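Local atomic coordinates of uncharacterized hypothetical protein FTT_1539c (Francisella tularensis subsp. tularensis, PDB entry 4QVR), a protein that is of unknown function, made with a signal sequence that is consistent with export, and carries a DUF6844 domain. Residues A[68-73]-A[320-325]; A[97-102]-A[120-125]; A[151-156]-A[245-250]; A[333-338]-A[439-444]. All coordinates share one frame; numbering follows the deposited sequence.

From the N terminus, helix 67-78 is the first element to be tied down: contact 1 joins it to strand 318-322 and closes a loop of 246 residues. Contacts 2 and 3 are nested inside that loop, one after the other. Contact 2 folds helix 94-108 back against strand 117-126, an outer strand of the three-stranded sheet; contact 3 brings helix 134-159 to the end of helix 224-246. These two touch where Ser120 O lies 3.7 Å from Glu152 OE1. Contact 4 opens after contact 1 has closed and pairs strands 328-337 and 440-448. Strands 318-322 and 328-337 are neighbours, so contacts 1 and 4 share the four-stranded sheet.

Contact 1 of 4, residues A[68-73]-A[320-325]; sequences ADVANL and VGFGED
An outermost strand of the four-stranded antiparallel sheet, 318-322, meets the N-terminal helix 67-78 here, and the Phe322 ring packs between them against Val70, Leu73 and Asp69. Val70 CG2 comes over one face of the ring, 4.1 Å from Phe322 CD2, whereas Leu73 CD1 reaches its edge near the ring plane, 4.0 Å from Phe322 CE2. The Asp69 and Phe322 side chains cross at about a right angle, but the carboxylate and ring planes are nearly parallel, 7° apart. The Asp69 CG stands between the backbone N and the carbonyl carbon (chi1 63°), which brings Asp69 OD1 to an oblique position 4.0 Å from Phe322 CE2. The helix and strand segments run at 116° to each other, with 7.8 Å between their axes. This is therefore a helix laid across the end of an edge strand rather than along it, and the main-chain atoms do not bond directly. Instead, one water bridges the gap, donating to Leu73 O at 2.8 Å and to Val320 O at 2.9 Å. Beside this bridge Leu73 CB rests 3.5 Å from Val320 O. Phe322 O accepts a hydrogen bond from the side chain of Asn74, one residue beyond Leu73 in the same helix. Leu73 also packs on Tyr115 and, together with Val320, on Leu252 of strand 251-261 in the other sheet.

Contact 2 of 4, residues A[97-102]-A[120-125]; sequences ILNDVM and SAIGTA
This is an apolar helix-on-strand contact in which helix 94-108 lies over strand 117-126, an outermost strand of the three-stranded antiparallel sheet, with Ile122 packed against Leu98 and Met102. The segments run nearly antiparallel, at 152°, and their axes approach to 9.2 Å. At this spacing the contact is made by side chains, and no hydrogen bond crosses it. Leu98 and Met102, one helical turn apart, point toward the strand, as do Ser120 and Ile122, two residues apart on one side of it; the intervening Ala121 points away. Met102, present as selenomethionine, makes the closest approach, with its methyl CE 3.5 Å from Ile122 CG1. Its chain runs straight out from the helix and then bends at the last torsion (chi3 -61°), which turns CE onto Ile122 CG1 while Met102 SE stays beside Ser120 CB at 3.9 Å. The two branches of Ile122 lie alongside Leu98: Ile122 CD1 touches Leu98 CB at 3.7 Å, and Ile122 CG2 lies 4.0 Å from Leu98 CD1. Asn99 meets Ile122 CD1 at the more exposed margin, its side chain crossing that of Ile122 at about a right angle. Across the sheet, Leu98 packs on Ala266 and Met102 on Val270 of the central strand 264-273, and both reach Phe257 of the far outer strand 251-261. On the reverse side of strand 117-126, Ala121 packs on Lys148 and Ala149 of helix 134-159, which places the strand between two helices.

Contact 3 of 4, residues A[151-156]-A[245-250]; sequences AEYISF and FGNLSG
Tyr153 and Ile154 of helix 134-159 receive the chain as it leaves helix 224-246 and enters the short 3-10 segment 248-250, and the two residues do so in different ways. The tight apolar part is the tip of Ile154: Ile154 CD1 is 3.6 Å from Phe245 CD1, with the isoleucine chain crossing the Phe245 side chain at about a right angle. Ile154 CD1 also lies 4.1 Å from Leu248 CD2, so the one methyl meets both the last part of the helix and the 3-10 segment. This side is deeply buried, since Phe245 packs further on Ala377 and Met380 of helix 374-385. Contact is looser between Tyr153 CD2 and Leu248 CD2, at 4.4 Å, and the partly exposed Asn247 forms the more open side. Tyr153 swings its ring out from the helix, CG opposite the backbone N (chi1 167°), and carries OH to Asn247. There Asn247 ND2 donates a bond to Tyr153 OH of 3.0 Å with an N-H...O angle of 147°, and OH lies slightly tilted from the amide plane. Asn247 CB lies in the ring plane at the edge, 3.8 Å from Tyr153 CE2. Since Asn247 OD1 also accepts a hydrogen bond from Lys278, both ends of the amide are engaged; this would fix its rotation and gives the phenol oxygen of the buried Tyr153 a polar partner beside an otherwise hydrocarbon interface.

Contact 4 of 4, residues A[333-338]-A[439-444]; sequences YGQGSY and NIVYGV
The Tyr442 ring turns its edge to the neighbouring strand, where Ser337 CA and Gly336 O lie near its plane; Ser337 CA is 4.1 Å from Tyr442 CD2. Over one face sits CG2 of Ile440, 3.6 Å above the plane and displaced toward the rim, and Tyr353 of helix 349-370 makes an edge-to-face contact with the same ring. The second flat group, the amide of Gln335, stands on the other side of the sheet beside Val441. The Gln335 chain is extended beyond CG, putting Gln335 OE1 3.6 Å from Val441 CG1 while NE2 is hydrogen-bonded to Met313 O. These residues belong to the two central strands, 328-337 and 440-448, of a four-stranded antiparallel sheet. Gly336 with Tyr442 and Gly334 with Val444 are hydrogen-bonded pairs. In the first, Tyr442 N to Gly336 O is 2.8 Å and nearly straight at 174°; in the second, the return bond from Gly334 N to Val444 O is longer, 3.2 Å, and bent to 140°. Between them, the non-hydrogen-bonded pair Gln335 and Gly443 draws close, with 4.2 Å between CA atoms and a CA-H...O contact of 3.1 Å from Gln335 CA to Tyr442 O. Each of the three pairs thus sets a glycine against a larger residue. Val444 packs on Tyr353 and Ala356 of helix 349-370, whereas Val441 meets Val135 of helix 134-159 on the Gln335 face.

Contact 1 of 4, residues A[68-73]-A[320-325]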
loop_
_atom_site.group_PDB
_atom_site.type_symbol
_atom_site.label_atom_id
_atom_site.label_comp_id
_atom_site.label_asym_id
_atom_site.label_seq_id
_atom_site.Cartn_x
_atom_site.Cartn_y
_atom_site.Cartn_z
ATOM N N ALA A 68 -13.992 -6.237 -16.472
ATOM C CA ALA A 68 -14.432 -5.023 -15.768
ATOM C C ALA A 68 -13.316 -4.076 -15.378
ATOM O O ALA A 68 -13.273 -2.922 -15.812
ATOM C CB ALA A 68 -15.224 -5.402 -14.519
ATOM N N ASP A 69 -12.403 -4.575 -14.563
ATOM C CA ASP A 69 -11.353 -3.734 -14.035
ATOM C C ASP A 69 -10.306 -3.229 -15.040
ATOM O O ASP A 69 -9.629 -2.245 -14.741
ATOM C CB ASP A 69 -10.712 -4.382 -12.786
ATOM C CG ASP A 69 -10.016 -5.705 -13.084
ATOM O OD1 ASP A 69 -9.324 -5.811 -14.122
ATOM O OD2 ASP A 69 -10.133 -6.628 -12.244
ATOM N N VAL A 70 -10.187 -3.847 -16.223
ATOM C CA VAL A 70 -9.195 -3.382 -17.217
ATOM C C VAL A 70 -9.362 -1.872 -17.469
ATOM O O VAL A 70 -8.372 -1.146 -17.576
ATOM C CB VAL A 70 -9.234 -4.188 -18.557
ATOM C CG1 VAL A 70 -8.323 -3.557 -19.607
ATOM C CG2 VAL A 70 -8.827 -5.643 -18.335
ATOM N N ALA A 71 -10.611 -1.411 -17.547
ATOM C CA ALA A 71 -10.920 0.013 -17.736
ATOM C C ALA A 71 -10.904 0.755 -16.397
ATOM O O ALA A 71 -10.734 1.966 -16.370
ATOM C CB ALA A 71 -12.276 0.187 -18.405
ATOM N N ASN A 72 -11.114 0.034 -15.293
ATOM C CA ASN A 72 -11.084 0.648 -13.960
ATOM C C ASN A 72 -9.649 0.950 -13.566
ATOM O O ASN A 72 -9.320 2.078 -13.186
ATOM C CB ASN A 72 -11.696 -0.269 -12.896
ATOM C CG ASN A 72 -13.143 -0.626 -13.181
ATOM O OD1 ASN A 72 -13.592 -1.739 -12.879
ATOM N ND2 ASN A 72 -13.875 0.306 -13.775
ATOM N N LEU A 73 -8.794 -0.068 -13.653
ATOM C CA LEU A 73 -7.391 0.100 -13.299
ATOM C C LEU A 73 -6.665 1.004 -14.294
ATOM O O LEU A 73 -5.866 1.840 -13.875
ATOM C CB LEU A 73 -6.691 -1.255 -13.126
ATOM C CG LEU A 73 -7.315 -2.131 -12.032
ATOM C CD1 LEU A 73 -6.506 -3.390 -11.814
ATOM C CD2 LEU A 73 -7.447 -1.370 -10.724
ATOM N N VAL A 320 -1.309 -1.310 -11.101
ATOM C CA VAL A 320 -1.342 -2.382 -12.047
ATOM C C VAL A 320 -2.143 -1.903 -13.226
ATOM O O VAL A 320 -3.202 -1.309 -13.072
ATOM C CB VAL A 320 -1.972 -3.667 -11.493
ATOM C CG1 VAL A 320 -2.115 -4.701 -12.593
ATOM C CG2 VAL A 320 -1.116 -4.230 -10.368
ATOM N N GLY A 321 -1.611 -2.158 -14.410
ATOM C CA GLY A 321 -2.282 -1.810 -15.643
ATOM C C GLY A 321 -2.177 -2.982 -16.600
ATOM O O GLY A 321 -1.558 -4.015 -16.283
ATOM N N PHE A 322 -2.762 -2.806 -17.778
ATOM C CA PHE A 322 -2.790 -3.842 -18.815
ATOM C C PHE A 322 -2.544 -3.175 -20.152
ATOM O O PHE A 322 -3.236 -2.224 -20.495
ATOM C CB PHE A 322 -4.139 -4.551 -18.804
ATOM C CG PHE A 322 -4.477 -5.191 -17.475
ATOM C CD1 PHE A 322 -4.001 -6.456 -17.152
ATOM C CD2 PHE A 322 -5.273 -4.525 -16.547
ATOM C CE1 PHE A 322 -4.317 -7.042 -15.941
ATOM C CE2 PHE A 322 -5.586 -5.107 -15.335
ATOM C CZ PHE A 322 -5.107 -6.369 -15.025
ATOM N N GLY A 323 -1.545 -3.655 -20.893
ATOM C CA GLY A 323 -1.175 -3.054 -22.185
ATOM C C GLY A 323 -1.984 -3.513 -23.390
ATOM O O GLY A 323 -2.941 -4.281 -23.252
ATOM N N GLU A 324 -1.592 -3.017 -24.566
ATOM C CA GLU A 324 -2.232 -3.357 -25.850
ATOM C C GLU A 324 -2.485 -4.860 -25.958
ATOM O O GLU A 324 -3.612 -5.303 -26.174
ATOM C CB GLU A 324 -1.330 -2.918 -27.018
ATOM C CG GLU A 324 -1.220 -1.409 -27.251
ATOM C CD GLU A 324 -2.360 -0.831 -28.083
ATOM O OE1 GLU A 324 -2.823 0.286 -27.758
ATOM O OE2 GLU A 324 -2.796 -1.484 -29.064
ATOM N N ASP A 325 -1.415 -5.627 -25.771
ATOM C CA ASP A 325 -1.433 -7.095 -25.843
ATOM C C ASP A 325 -2.229 -7.837 -24.744
ATOM O O ASP A 325 -2.165 -9.065 -24.675
ATOM C CB ASP A 325 0.019 -7.611 -25.826
ATOM C CG ASP A 325 0.788 -7.193 -24.559
ATOM O OD1 ASP A 325 0.269 -6.366 -23.779
ATOM O OD2 ASP A 325 1.919 -7.681 -24.352
HETATM O O HOH W 1 -4.458 0.940 -11.652
#

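Contact 2 of 4, residues A[97-102]-A[120-125]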
loop_
_atom_site.group_PDB
_atom_site.type_symbol
_atom_site.label_atom_id
_atom_site.label_comp_id
_atom_site.label_asym_id
_atom_site.label_seq_id
_atom_site.Cartn_x
_atom_site.Cartn_y
_atom_site.Cartn_z
ATOM N N ILE A 97 -8.948 17.622 4.538
ATOM C CA ILE A 97 -8.877 17.853 3.110
ATOM C C ILE A 97 -8.760 16.498 2.431
ATOM O O ILE A 97 -9.544 16.167 1.545
ATOM C CB ILE A 97 -7.678 18.704 2.740
ATOM C CG1 ILE A 97 -7.828 20.125 3.299
ATOM C CG2 ILE A 97 -7.540 18.800 1.228
ATOM C CD1 ILE A 97 -6.534 20.920 3.281
ATOM N N LEU A 98 -7.811 15.677 2.884
ATOM C CA LEU A 98 -7.606 14.354 2.286
ATOM C C LEU A 98 -8.813 13.401 2.410
ATOM O O LEU A 98 -9.128 12.668 1.459
ATOM C CB LEU A 98 -6.359 13.714 2.857
ATOM C CG LEU A 98 -5.063 14.353 2.387
ATOM C CD1 LEU A 98 -3.905 13.769 3.133
ATOM C CD2 LEU A 98 -4.873 14.133 0.913
ATOM N N ASN A 99 -9.436 13.349 3.589
ATOM C CA ASN A 99 -10.634 12.547 3.759
ATOM C C ASN A 99 -11.726 12.998 2.797
ATOM O O ASN A 99 -12.422 12.165 2.234
ATOM C CB ASN A 99 -11.150 12.601 5.199
ATOM C CG ASN A 99 -10.310 11.747 6.142
ATOM O OD1 ASN A 99 -9.934 12.194 7.217
ATOM N ND2 ASN A 99 -9.979 10.510 5.714
ATOM N N ASP A 100 -11.903 14.307 2.623
ATOM C CA ASP A 100 -12.939 14.799 1.713
ATOM C C ASP A 100 -12.654 14.386 0.289
ATOM O O ASP A 100 -13.526 13.822 -0.371
ATOM C CB ASP A 100 -13.104 16.307 1.777
ATOM C CG ASP A 100 -13.735 16.779 3.077
ATOM O OD1 ASP A 100 -14.353 15.963 3.805
ATOM O OD2 ASP A 100 -13.637 17.994 3.360
ATOM N N VAL A 101 -11.442 14.633 -0.189
ATOM C CA VAL A 101 -11.118 14.279 -1.561
ATOM C C VAL A 101 -11.129 12.759 -1.782
ATOM O O VAL A 101 -11.506 12.301 -2.847
ATOM C CB VAL A 101 -9.791 14.886 -2.041
ATOM C CG1 VAL A 101 -9.832 16.402 -1.924
ATOM C CG2 VAL A 101 -8.636 14.329 -1.256
HETATM N N MSE A 102 -10.737 11.974 -0.787
HETATM C CA MSE A 102 -10.774 10.521 -0.977
HETATM C C MSE A 102 -12.195 10.011 -0.960
HETATM O O MSE A 102 -12.520 9.185 -1.784
HETATM C CB MSE A 102 -9.877 9.745 -0.040
HETATM C CG MSE A 102 -8.431 10.120 -0.318
HETATM SE SE MSE A 102 -7.357 9.064 0.936
HETATM C CE MSE A 102 -7.889 9.584 2.743
ATOM N N SER A 120 -9.306 3.627 2.729
ATOM C CA SER A 120 -8.505 4.820 2.567
ATOM C C SER A 120 -7.694 5.089 3.858
ATOM O O SER A 120 -8.113 4.700 4.962
ATOM C CB SER A 120 -9.397 5.994 2.177
ATOM O OG SER A 120 -10.332 6.278 3.174
ATOM N N ALA A 121 -6.512 5.689 3.703
ATOM C CA ALA A 121 -5.634 6.022 4.838
ATOM C C ALA A 121 -4.738 7.186 4.511
ATOM O O ALA A 121 -4.460 7.494 3.379
ATOM C CB ALA A 121 -4.780 4.836 5.261
ATOM N N ILE A 122 -4.293 7.849 5.556
ATOM C CA ILE A 122 -3.487 9.013 5.424
ATOM C C ILE A 122 -2.231 8.816 6.214
ATOM O O ILE A 122 -2.249 8.126 7.204
ATOM C CB ILE A 122 -4.267 10.174 6.037
ATOM C CG1 ILE A 122 -5.445 10.513 5.141
ATOM C CG2 ILE A 122 -3.378 11.396 6.313
ATOM C CD1 ILE A 122 -6.382 11.521 5.775
ATOM N N GLY A 123 -1.148 9.424 5.752
ATOM C CA GLY A 123 0.114 9.440 6.467
ATOM C C GLY A 123 0.625 10.871 6.319
ATOM O O GLY A 123 0.260 11.552 5.337
ATOM N N THR A 124 1.400 11.345 7.310
ATOM C CA THR A 124 1.991 12.700 7.313
ATOM C C THR A 124 3.432 12.701 7.844
ATOM O O THR A 124 3.795 11.900 8.687
ATOM C CB THR A 124 1.193 13.692 8.184
ATOM O OG1 THR A 124 1.281 13.315 9.570
ATOM C CG2 THR A 124 -0.262 13.727 7.745
ATOM N N ALA A 125 4.231 13.647 7.372
ATOM C CA ALA A 125 5.627 13.756 7.764
ATOM C C ALA A 125 5.947 15.206 7.773
ATOM O O ALA A 125 5.325 15.954 7.031
ATOM C CB ALA A 125 6.523 13.047 6.775
#

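Contact 3 of 4, residues A[151-156]-A[245-250]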
loop_
_atom_site.group_PDB
_atom_site.type_symbol
_atom_site.label_atom_id
_atom_site.label_comp_id
_atom_site.label_asym_id
_atom_site.label_seq_id
_atom_site.Cartn_x
_atom_site.Cartn_y
_atom_site.Cartn_z
ATOM N N ALA A 151 -2.976 -2.430 7.116
ATOM C CA ALA A 151 -3.251 -2.925 8.457
ATOM C C ALA A 151 -4.738 -2.872 8.768
ATOM O O ALA A 151 -5.278 -3.776 9.432
ATOM C CB ALA A 151 -2.428 -2.135 9.477
ATOM N N GLU A 152 -5.415 -1.843 8.266
ATOM C CA GLU A 152 -6.861 -1.708 8.471
ATOM C C GLU A 152 -7.652 -2.766 7.715
ATOM O O GLU A 152 -8.666 -3.265 8.218
ATOM C CB GLU A 152 -7.322 -0.289 8.148
ATOM C CG GLU A 152 -6.754 0.680 9.187
ATOM C CD GLU A 152 -7.183 2.114 9.012
ATOM O OE1 GLU A 152 -7.740 2.466 7.949
ATOM O OE2 GLU A 152 -6.932 2.904 9.953
ATOM N N TYR A 153 -7.185 -3.112 6.523
ATOM C CA TYR A 153 -7.779 -4.189 5.741
ATOM C C TYR A 153 -7.646 -5.509 6.517
ATOM O O TYR A 153 -8.608 -6.219 6.678
ATOM C CB TYR A 153 -7.130 -4.316 4.357
ATOM C CG TYR A 153 -7.513 -5.597 3.667
ATOM C CD1 TYR A 153 -8.769 -5.765 3.107
ATOM C CD2 TYR A 153 -6.625 -6.644 3.568
ATOM C CE1 TYR A 153 -9.138 -6.964 2.491
ATOM C CE2 TYR A 153 -6.986 -7.834 2.959
ATOM C CZ TYR A 153 -8.242 -7.993 2.433
ATOM O OH TYR A 153 -8.581 -9.195 1.831
ATOM N N ILE A 154 -6.459 -5.814 7.029
ATOM C CA ILE A 154 -6.263 -7.042 7.797
ATOM C C ILE A 154 -7.156 -7.091 9.030
ATOM O O ILE A 154 -7.791 -8.109 9.320
ATOM C CB ILE A 154 -4.779 -7.222 8.171
ATOM C CG1 ILE A 154 -3.981 -7.486 6.884
ATOM C CG2 ILE A 154 -4.602 -8.395 9.137
ATOM C CD1 ILE A 154 -2.483 -7.431 7.072
ATOM N N SER A 155 -7.231 -5.973 9.726
ATOM C CA SER A 155 -8.051 -5.845 10.918
ATOM C C SER A 155 -9.527 -6.102 10.586
ATOM O O SER A 155 -10.243 -6.755 11.321
ATOM C CB SER A 155 -7.873 -4.432 11.489
ATOM O OG SER A 155 -8.570 -4.267 12.708
ATOM N N PHE A 156 -9.956 -5.577 9.455
ATOM C CA PHE A 156 -11.311 -5.743 8.970
ATOM C C PHE A 156 -11.545 -7.221 8.632
ATOM O O PHE A 156 -12.561 -7.790 8.988
ATOM C CB PHE A 156 -11.507 -4.849 7.751
ATOM C CG PHE A 156 -12.877 -4.893 7.205
ATOM C CD1 PHE A 156 -13.273 -5.950 6.394
ATOM C CD2 PHE A 156 -13.779 -3.876 7.491
ATOM C CE1 PHE A 156 -14.559 -6.011 5.892
ATOM C CE2 PHE A 156 -15.070 -3.928 6.989
ATOM C CZ PHE A 156 -15.462 -4.999 6.191
ATOM N N PHE A 245 -3.174 -11.595 5.985
ATOM C CA PHE A 245 -1.834 -11.364 5.428
ATOM C C PHE A 245 -1.706 -11.987 4.043
ATOM O O PHE A 245 -1.071 -11.403 3.164
ATOM C CB PHE A 245 -0.733 -11.916 6.325
ATOM C CG PHE A 245 -0.523 -11.130 7.574
ATOM C CD1 PHE A 245 0.079 -9.895 7.525
ATOM C CD2 PHE A 245 -0.895 -11.632 8.802
ATOM C CE1 PHE A 245 0.293 -9.165 8.674
ATOM C CE2 PHE A 245 -0.677 -10.901 9.951
ATOM C CZ PHE A 245 -0.093 -9.666 9.885
ATOM N N GLY A 246 -2.303 -13.165 3.844
ATOM C CA GLY A 246 -2.253 -13.828 2.538
ATOM C C GLY A 246 -2.936 -13.012 1.424
ATOM O O GLY A 246 -2.512 -13.034 0.275
ATOM N N ASN A 247 -3.987 -12.281 1.767
ATOM C CA ASN A 247 -4.717 -11.472 0.796
ATOM C C ASN A 247 -4.077 -10.144 0.431
ATOM O O ASN A 247 -4.584 -9.454 -0.450
ATOM C CB ASN A 247 -6.105 -11.159 1.338
ATOM C CG ASN A 247 -6.964 -12.383 1.492
ATOM O OD1 ASN A 247 -6.566 -13.471 1.126
ATOM N ND2 ASN A 247 -8.159 -12.203 2.034
ATOM N N LEU A 248 -3.003 -9.740 1.111
ATOM C CA LEU A 248 -2.379 -8.456 0.804
ATOM C C LEU A 248 -2.009 -8.309 -0.626
ATOM O O LEU A 248 -2.027 -7.220 -1.156
ATOM C CB LEU A 248 -1.127 -8.192 1.648
ATOM C CG LEU A 248 -1.370 -7.751 3.073
ATOM C CD1 LEU A 248 -0.039 -7.444 3.742
ATOM C CD2 LEU A 248 -2.298 -6.554 3.097
ATOM N N SER A 249 -1.647 -9.406 -1.249
ATOM C CA SER A 249 -1.269 -9.403 -2.640
ATOM C C SER A 249 -2.431 -8.976 -3.531
ATOM O O SER A 249 -2.207 -8.658 -4.697
ATOM C CB SER A 249 -0.736 -10.786 -3.022
ATOM O OG SER A 249 -1.649 -11.783 -2.590
ATOM N N GLY A 250 -3.656 -8.954 -2.997
ATOM C CA GLY A 250 -4.845 -8.500 -3.752
ATOM C C GLY A 250 -5.256 -7.079 -3.366
ATOM O O GLY A 250 -6.118 -6.476 -3.992
#

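Contact 4 of 4, residues A[333-338]-A[439-444]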
loop_
_atom_site.group_PDB
_atom_site.type_symbol
_atom_site.label_atom_id
_atom_site.label_comp_id
_atom_site.label_asym_id
_atom_site.label_seq_id
_atom_site.Cartn_x
_atom_site.Cartn_y
_atom_site.Cartn_z
ATOM N N TYR A 333 5.858 4.729 -9.263
ATOM C CA TYR A 333 6.165 6.154 -9.284
ATOM C C TYR A 333 7.284 6.498 -8.349
ATOM O O TYR A 333 7.452 5.859 -7.326
ATOM C CB TYR A 333 4.949 6.937 -8.842
ATOM C CG TYR A 333 3.729 6.715 -9.709
ATOM C CD1 TYR A 333 3.626 7.312 -10.951
ATOM C CD2 TYR A 333 2.662 5.937 -9.265
ATOM C CE1 TYR A 333 2.498 7.123 -11.756
ATOM C CE2 TYR A 333 1.524 5.766 -10.044
ATOM C CZ TYR A 333 1.456 6.354 -11.298
ATOM O OH TYR A 333 0.340 6.183 -12.082
ATOM N N GLY A 334 8.023 7.546 -8.665
ATOM C CA GLY A 334 9.121 7.980 -7.824
ATOM C C GLY A 334 9.454 9.411 -8.107
ATOM O O GLY A 334 9.254 9.880 -9.209
ATOM N N GLN A 335 9.970 10.112 -7.110
ATOM C CA GLN A 335 10.328 11.513 -7.256
ATOM C C GLN A 335 11.669 11.768 -6.619
ATOM O O GLN A 335 12.068 11.024 -5.726
ATOM C CB GLN A 335 9.276 12.417 -6.598
ATOM C CG GLN A 335 7.911 12.204 -7.201
ATOM C CD GLN A 335 6.817 13.058 -6.605
ATOM O OE1 GLN A 335 7.058 13.996 -5.860
ATOM N NE2 GLN A 335 5.593 12.735 -6.963
ATOM N N GLY A 336 12.362 12.807 -7.095
ATOM C CA GLY A 336 13.641 13.218 -6.546
ATOM C C GLY A 336 13.749 14.725 -6.705
ATOM O O GLY A 336 12.881 15.343 -7.314
ATOM N N SER A 337 14.796 15.324 -6.144
ATOM C CA SER A 337 15.009 16.759 -6.257
ATOM C C SER A 337 16.493 17.052 -6.147
ATOM O O SER A 337 17.267 16.163 -5.784
ATOM C CB SER A 337 14.253 17.515 -5.169
ATOM O OG SER A 337 14.677 17.093 -3.891
ATOM N N TYR A 338 16.885 18.287 -6.456
ATOM C CA TYR A 338 18.299 18.685 -6.385
ATOM C C TYR A 338 18.551 19.804 -5.368
ATOM O O TYR A 338 17.991 20.891 -5.476
ATOM C CB TYR A 338 18.801 19.104 -7.768
ATOM C CG TYR A 338 20.216 19.650 -7.762
ATOM C CD1 TYR A 338 21.320 18.791 -7.709
ATOM C CD2 TYR A 338 20.452 21.025 -7.830
ATOM C CE1 TYR A 338 22.613 19.289 -7.706
ATOM C CE2 TYR A 338 21.743 21.531 -7.831
ATOM C CZ TYR A 338 22.818 20.662 -7.769
ATOM O OH TYR A 338 24.098 21.166 -7.769
ATOM N N ASN A 439 12.848 25.590 -6.131
ATOM C CA ASN A 439 13.023 24.149 -6.115
ATOM C C ASN A 439 12.329 23.442 -7.271
ATOM O O ASN A 439 11.334 23.920 -7.828
ATOM C CB ASN A 439 12.559 23.558 -4.784
ATOM C CG ASN A 439 13.433 23.989 -3.623
ATOM O OD1 ASN A 439 14.230 24.943 -3.730
ATOM N ND2 ASN A 439 13.297 23.288 -2.501
ATOM N N ILE A 440 12.872 22.281 -7.603
ATOM C CA ILE A 440 12.402 21.496 -8.701
ATOM C C ILE A 440 12.277 20.056 -8.260
ATOM O O ILE A 440 13.135 19.547 -7.536
ATOM C CB ILE A 440 13.409 21.539 -9.864
ATOM C CG1 ILE A 440 13.747 22.989 -10.216
ATOM C CG2 ILE A 440 12.877 20.772 -11.083
ATOM C CD1 ILE A 440 14.901 23.112 -11.182
ATOM N N VAL A 441 11.199 19.417 -8.709
ATOM C CA VAL A 441 10.947 18.038 -8.431
ATOM C C VAL A 441 11.017 17.279 -9.746
ATOM O O VAL A 441 10.474 17.703 -10.764
ATOM C CB VAL A 441 9.565 17.853 -7.781
ATOM C CG1 VAL A 441 9.320 16.389 -7.422
ATOM C CG2 VAL A 441 9.472 18.734 -6.547
ATOM N N TYR A 442 11.726 16.166 -9.719
ATOM C CA TYR A 442 11.854 15.316 -10.867
ATOM C C TYR A 442 11.105 14.056 -10.560
ATOM O O TYR A 442 10.932 13.699 -9.392
ATOM C CB TYR A 442 13.320 14.994 -11.109
ATOM C CG TYR A 442 14.147 16.213 -11.396
ATOM C CD1 TYR A 442 14.305 16.673 -12.689
ATOM C CD2 TYR A 442 14.746 16.924 -10.360
ATOM C CE1 TYR A 442 15.056 17.802 -12.955
ATOM C CE2 TYR A 442 15.497 18.049 -10.607
ATOM C CZ TYR A 442 15.652 18.484 -11.905
ATOM O OH TYR A 442 16.396 19.605 -12.150
ATOM N N GLY A 443 10.664 13.361 -11.591
ATOM C CA GLY A 443 9.950 12.131 -11.359
ATOM C C GLY A 443 10.118 11.161 -12.480
ATOM O O GLY A 443 10.518 11.535 -13.593
ATOM N N VAL A 444 9.833 9.902 -12.174
ATOM C CA VAL A 444 9.887 8.828 -13.154
ATOM C C VAL A 444 8.724 7.893 -12.912
ATOM O O VAL A 444 8.124 7.879 -11.816
ATOM C CB VAL A 444 11.186 7.980 -13.058
ATOM C CG1 VAL A 444 12.415 8.808 -13.403
ATOM C CG2 VAL A 444 11.335 7.376 -11.671
#